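PDB 2X3G: SIRV1 hypothetical protein ORF119 from Sulfolobus islandicus rudivirus 1 variant xx, which probably acts as a Rep-type endonuclease of the HUH superfamily, nicking DNA to start replication of the viral genome. Local coordinates for residues His66-Thr71 with Lys103-Tyr108. Numbering follows the deposited sequence.
Sequences HILVFT and KNVYKY
Tyr108 brings one edge of its phenol over a face of the His66 imidazole in an offset edge-to-face pair. The closest atoms are Tyr108 CE2 and His66 CE1, 3.7 Å apart; the ring centroids are separated by 5.4 Å and the planes are inclined at 65°. A water bridges the two side chains, its O 3.2 Å from His66 NE2 and 3.1 Å from Tyr108 OH, lying in the imidazole plane at the ring edge and giving both polar atoms a partner. With CG anti to the backbone N (chi1 -175°), the Tyr108 ring reaches across so that its CD2-CE2 edge lies against His66. Two residues further along the strand, Leu68 makes the second, purely apolar touch, its CD2 methyl 4.0 Å from CG1 of Val105.

A hydrogen bond between His66 ND1 and Thr20 OG1 of the adjacent strand 15-22 helps fix the imidazole's rotation while NE2 faces the water. Lys111 meets the Tyr108 ring in a cation-pi contact and also bonds to the Tyr108 carbonyl. Helix 2-10 flanks the apolar part, where Val6 touches both Leu68 and Tyr106. On the other face of the sheet, Ile67 and Val69 pack against helix 30-44.

Helix 99-109 thus lies over 64-71, an inner strand of the four-stranded antiparallel sheet. The ring of His64, two residues before His66 on the same strand, meets that of His66; together with a helix tyrosine against His66, this is consistent with the HUH-motif site of Rep-type nucleases, where in relatives two strand histidines bind a metal ion and a helical tyrosine attacks the DNA.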
loop_
_atom_site.group_PDB
_atom_site.type_symbol
_atom_site.label_atom_id
_atom_site.label_comp_id
_atom_site.label_asym_id
_atom_site.label_seq_id
_atom_site.Cartn_x
_atom_site.Cartn_y
_atom_site.Cartn_z
ATOM N N HIS A 66 -3.464 7.804 -8.759
ATOM C CA HIS A 66 -2.333 8.613 -9.222
ATOM C C HIS A 66 -1.739 7.896 -10.413
ATOM O O HIS A 66 -1.577 6.685 -10.383
ATOM C CB HIS A 66 -1.255 8.794 -8.147
ATOM C CG HIS A 66 -1.728 9.478 -6.911
ATOM N ND1 HIS A 66 -2.085 10.810 -6.881
ATOM C CD2 HIS A 66 -1.896 9.013 -5.654
ATOM C CE1 HIS A 66 -2.456 11.132 -5.657
ATOM N NE2 HIS A 66 -2.358 10.059 -4.895
ATOM N N ILE A 67 -1.411 8.653 -11.453
ATOM C CA ILE A 67 -0.933 8.087 -12.685
ATOM C C ILE A 67 0.238 8.908 -13.205
ATOM O O ILE A 67 0.136 10.124 -13.282
ATOM C CB ILE A 67 -2.058 8.060 -13.740
ATOM C CG1 ILE A 67 -3.267 7.265 -13.241
ATOM C CG2 ILE A 67 -1.587 7.431 -15.039
ATOM C CD1 ILE A 67 -4.331 7.067 -14.315
ATOM N N LEU A 68 1.347 8.240 -13.540
ATOM C CA LEU A 68 2.389 8.849 -14.372
ATOM C C LEU A 68 2.298 8.323 -15.785
ATOM O O LEU A 68 2.233 7.115 -16.013
ATOM C CB LEU A 68 3.790 8.541 -13.865
ATOM C CG LEU A 68 4.264 9.278 -12.650
ATOM C CD1 LEU A 68 5.651 8.729 -12.301
ATOM C CD2 LEU A 68 4.308 10.770 -12.896
ATOM N N VAL A 69 2.276 9.247 -16.727
ATOM C CA VAL A 69 2.265 8.916 -18.152
ATOM C C VAL A 69 3.578 9.471 -18.722
ATOM O O VAL A 69 3.855 10.658 -18.618
ATOM C CB VAL A 69 1.041 9.521 -18.863
ATOM C CG1 VAL A 69 1.145 9.345 -20.393
ATOM C CG2 VAL A 69 -0.272 8.895 -18.337
ATOM N N PHE A 70 4.382 8.588 -19.282
ATOM C CA PHE A 70 5.583 8.953 -20.020
ATOM C C PHE A 70 5.315 8.813 -21.512
ATOM O O PHE A 70 4.978 7.739 -21.975
ATOM C CB PHE A 70 6.691 8.002 -19.636
ATOM C CG PHE A 70 6.923 7.933 -18.173
ATOM C CD1 PHE A 70 6.327 6.929 -17.402
ATOM C CD2 PHE A 70 7.734 8.866 -17.539
ATOM C CE1 PHE A 70 6.558 6.854 -16.042
ATOM C CE2 PHE A 70 7.973 8.788 -16.201
ATOM C CZ PHE A 70 7.376 7.783 -15.437
ATOM N N THR A 71 5.518 9.895 -22.251
ATOM C CA THR A 71 5.132 9.958 -23.653
ATOM C C THR A 71 5.944 11.038 -24.378
ATOM O O THR A 71 6.417 12.003 -23.773
ATOM C CB THR A 71 3.619 10.243 -23.797
ATOM O OG1 THR A 71 3.217 10.178 -25.167
ATOM C CG2 THR A 71 3.226 11.609 -23.236
ATOM N N LYS A 103 11.339 12.064 -7.997
ATOM C CA LYS A 103 11.395 11.291 -6.768
ATOM C C LYS A 103 10.369 11.730 -5.748
ATOM O O LYS A 103 9.807 10.904 -5.060
ATOM C CB LYS A 103 12.785 11.336 -6.166
ATOM C CG LYS A 103 13.791 10.547 -6.960
ATOM C CD LYS A 103 15.106 10.477 -6.223
ATOM C CE LYS A 103 16.051 9.518 -6.920
ATOM N NZ LYS A 103 17.335 9.436 -6.220
ATOM N N ASN A 104 10.128 13.030 -5.629
ATOM C CA ASN A 104 9.096 13.508 -4.693
ATOM C C ASN A 104 7.689 13.083 -5.150
ATOM O O ASN A 104 6.810 12.766 -4.326
ATOM C CB ASN A 104 9.184 15.028 -4.518
ATOM C CG ASN A 104 10.304 15.451 -3.586
ATOM O OD1 ASN A 104 10.662 14.740 -2.636
ATOM N ND2 ASN A 104 10.844 16.640 -3.829
ATOM N N VAL A 105 7.485 13.066 -6.459
ATOM C CA VAL A 105 6.215 12.606 -7.027
ATOM C C VAL A 105 6.047 11.108 -6.756
ATOM O O VAL A 105 5.028 10.685 -6.246
ATOM C CB VAL A 105 6.082 12.913 -8.546
ATOM C CG1 VAL A 105 4.971 12.126 -9.159
ATOM C CG2 VAL A 105 5.857 14.404 -8.801
ATOM N N TYR A 106 7.059 10.324 -7.078
ATOM C CA TYR A 106 7.033 8.884 -6.785
ATOM C C TYR A 106 6.739 8.584 -5.315
ATOM O O TYR A 106 5.919 7.716 -4.983
ATOM C CB TYR A 106 8.366 8.265 -7.169
ATOM C CG TYR A 106 8.407 6.774 -6.941
ATOM C CD1 TYR A 106 7.916 5.892 -7.908
ATOM C CD2 TYR A 106 8.922 6.241 -5.768
ATOM C CE1 TYR A 106 7.947 4.532 -7.708
ATOM C CE2 TYR A 106 8.953 4.861 -5.566
ATOM C CZ TYR A 106 8.458 4.025 -6.561
ATOM O OH TYR A 106 8.466 2.669 -6.396
ATOM N N LYS A 107 7.442 9.287 -4.432
ATOM C CA LYS A 107 7.277 9.116 -2.997
ATOM C C LYS A 107 5.833 9.411 -2.600
ATOM O O LYS A 107 5.225 8.679 -1.810
ATOM C CB LYS A 107 8.272 10.024 -2.258
ATOM C CG LYS A 107 8.207 9.997 -0.756
ATOM C CD LYS A 107 9.585 10.328 -0.092
ATOM C CE LYS A 107 9.446 11.237 1.120
ATOM N NZ LYS A 107 10.751 11.430 1.910
ATOM N N TYR A 108 5.262 10.454 -3.189
ATOM C CA TYR A 108 3.895 10.841 -2.890
ATOM C C TYR A 108 2.896 9.788 -3.356
ATOM O O TYR A 108 1.931 9.480 -2.662
ATOM C CB TYR A 108 3.574 12.166 -3.572
ATOM C CG TYR A 108 2.218 12.713 -3.222
ATOM C CD1 TYR A 108 1.988 13.251 -1.969
ATOM C CD2 TYR A 108 1.171 12.706 -4.144
ATOM C CE1 TYR A 108 0.765 13.762 -1.626
ATOM C CE2 TYR A 108 -0.074 13.221 -3.802
ATOM C CZ TYR A 108 -0.259 13.752 -2.542
ATOM O OH TYR A 108 -1.461 14.282 -2.150
HETATM O O HOH W 1 -2.986 11.581 -2.143
#